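Local coordinates for protein uncharacterized RNA methyltransferase pyrab10780 (Pyrococcus abyssi, PDB 2JJQ) that catalyses the transfer of a methyl group from S-adenosyl-L-methionine to carbon 5 of uridine 54 in tRNA, at residues A[277-280]-A[281-285]. Sequence-based numbering, arbitrary orientation.
Sequences QAVN and LVRKV
Two consecutive turns of one alpha-helix meet here through four i to i+4 backbone hydrogen bonds, in which the N-H groups of Leu281, Val282, Arg283 and Lys284 reach the carbonyls of Gln277, Ala278, Val279 and Asn280. Residues four apart on such a helix project on the same side, as Val279 and Arg283 do: their side chains run alongside each other, and CG1 of Val279 lies over one face of the guanidinium, 3.4 Å from Arg283 NE. The arginine gets there as a fully stretched chain from CG to NE, with CG set beside its own backbone N (chi1 -72°). Its aliphatic root passes over the preceding turn, placing Arg283 CG 3.1 Å from Val279 O. At the edge of the guanidinium a water joins it to Asn280, three residues back, accepting from Arg283 NH1 at 3.1 Å and donating to Asn280 OD1 at 3.0 Å. The other end of that amide is used too, since Asn280 ND2 donates to Gln277 OE1 (3.0 Å), approaching from above the carbonyl plane. Arg283, the water, Asn280 and Gln277 thus make one chain of hydrogen bonds along the helix surface, tied at its ends by a salt bridge from Arg283 NH2 to Asp259 and by hydrogen bonds from Gln277 NE2 to the carbonyls of Val119 and Asp410. In the Rossmann-like class I methyltransferase domain, helix 275-288 rests Leu281, its side chain about 6 Å from the bound S-adenosyl-L-homocysteine, and Val285 on Phe304 of helix 303-310 and Val421 of strand 419-424, while Lys284 and Asn280 lie against strand 403-409.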
loop_
_atom_site.group_PDB
_atom_site.type_symbol
_atom_site.label_atom_id
_atom_site.label_comp_id
_atom_site.label_asym_id
_atom_site.label_seq_id
_atom_site.Cartn_x
_atom_site.Cartn_y
_atom_site.Cartn_z
ATOM N N GLN A 277 7.522 2.885 -7.981
ATOM C CA GLN A 277 8.415 1.964 -7.245
ATOM C C GLN A 277 8.085 0.536 -7.545
ATOM O O GLN A 277 8.945 -0.331 -7.392
ATOM C CB GLN A 277 8.177 2.030 -5.788
ATOM C CG GLN A 277 9.041 2.818 -5.009
ATOM C CD GLN A 277 10.574 2.592 -5.083
ATOM O OE1 GLN A 277 11.194 1.951 -5.975
ATOM N NE2 GLN A 277 11.187 3.278 -4.160
ATOM N N ALA A 278 6.820 0.255 -7.876
ATOM C CA ALA A 278 6.440 -1.129 -8.176
ATOM C C ALA A 278 7.320 -1.621 -9.327
ATOM O O ALA A 278 7.618 -2.797 -9.403
ATOM C CB ALA A 278 4.977 -1.188 -8.546
ATOM N N VAL A 279 7.652 -0.728 -10.262
ATOM C CA VAL A 279 8.500 -1.097 -11.405
ATOM C C VAL A 279 9.855 -1.548 -10.827
ATOM O O VAL A 279 10.392 -2.591 -11.231
ATOM C CB VAL A 279 8.657 0.057 -12.406
ATOM C CG1 VAL A 279 9.718 -0.280 -13.456
ATOM C CG2 VAL A 279 7.277 0.338 -13.082
ATOM N N ASN A 280 10.418 -0.765 -9.909
ATOM C CA ASN A 280 11.728 -1.176 -9.327
ATOM C C ASN A 280 11.603 -2.495 -8.550
ATOM O O ASN A 280 12.515 -3.310 -8.561
ATOM C CB ASN A 280 12.243 -0.093 -8.407
ATOM C CG ASN A 280 12.729 1.112 -9.165
ATOM O OD1 ASN A 280 13.043 1.028 -10.375
ATOM N ND2 ASN A 280 12.825 2.236 -8.478
ATOM N N LEU A 281 10.468 -2.681 -7.879
ATOM C CA LEU A 281 10.258 -3.878 -7.032
ATOM C C LEU A 281 10.216 -5.147 -7.877
ATOM O O LEU A 281 10.911 -6.122 -7.586
ATOM C CB LEU A 281 8.942 -3.671 -6.240
ATOM C CG LEU A 281 8.507 -4.814 -5.332
ATOM C CD1 LEU A 281 9.621 -5.026 -4.318
ATOM C CD2 LEU A 281 7.176 -4.391 -4.705
ATOM N N VAL A 282 9.453 -5.151 -8.976
ATOM C CA VAL A 282 9.402 -6.374 -9.823
ATOM C C VAL A 282 10.745 -6.595 -10.511
ATOM O O VAL A 282 11.145 -7.717 -10.681
ATOM C CB VAL A 282 8.240 -6.395 -10.851
ATOM C CG1 VAL A 282 6.914 -6.346 -10.101
ATOM C CG2 VAL A 282 8.286 -5.199 -11.838
ATOM N N ARG A 283 11.421 -5.519 -10.917
ATOM C CA ARG A 283 12.750 -5.682 -11.546
ATOM C C ARG A 283 13.700 -6.288 -10.525
ATOM O O ARG A 283 14.473 -7.203 -10.867
ATOM C CB ARG A 283 13.274 -4.331 -11.999
ATOM C CG ARG A 283 12.520 -3.800 -13.209
ATOM C CD ARG A 283 13.168 -2.428 -13.559
ATOM N NE ARG A 283 12.506 -1.822 -14.712
ATOM C CZ ARG A 283 12.840 -0.612 -15.159
ATOM N NH1 ARG A 283 13.822 0.074 -14.522
ATOM N NH2 ARG A 283 12.208 -0.094 -16.213
ATOM N N LYS A 284 13.620 -5.796 -9.280
ATOM C CA LYS A 284 14.573 -6.257 -8.248
ATOM C C LYS A 284 14.355 -7.712 -7.966
ATOM O O LYS A 284 15.322 -8.444 -7.872
ATOM C CB LYS A 284 14.458 -5.482 -6.925
ATOM C CG LYS A 284 15.551 -5.877 -5.884
ATOM C CD LYS A 284 16.892 -5.176 -6.377
ATOM C CE LYS A 284 18.118 -5.508 -5.634
ATOM N NZ LYS A 284 19.265 -4.878 -6.424
ATOM N N VAL A 285 13.093 -8.119 -7.776
ATOM C CA VAL A 285 12.787 -9.538 -7.595
ATOM C C VAL A 285 13.312 -10.373 -8.752
ATOM O O VAL A 285 13.946 -11.422 -8.512
ATOM C CB VAL A 285 11.298 -9.789 -7.335
ATOM C CG1 VAL A 285 10.977 -11.320 -7.329
ATOM C CG2 VAL A 285 10.894 -9.074 -5.966
HETATM O O HOH W 1 15.175 -0.418 -11.829
#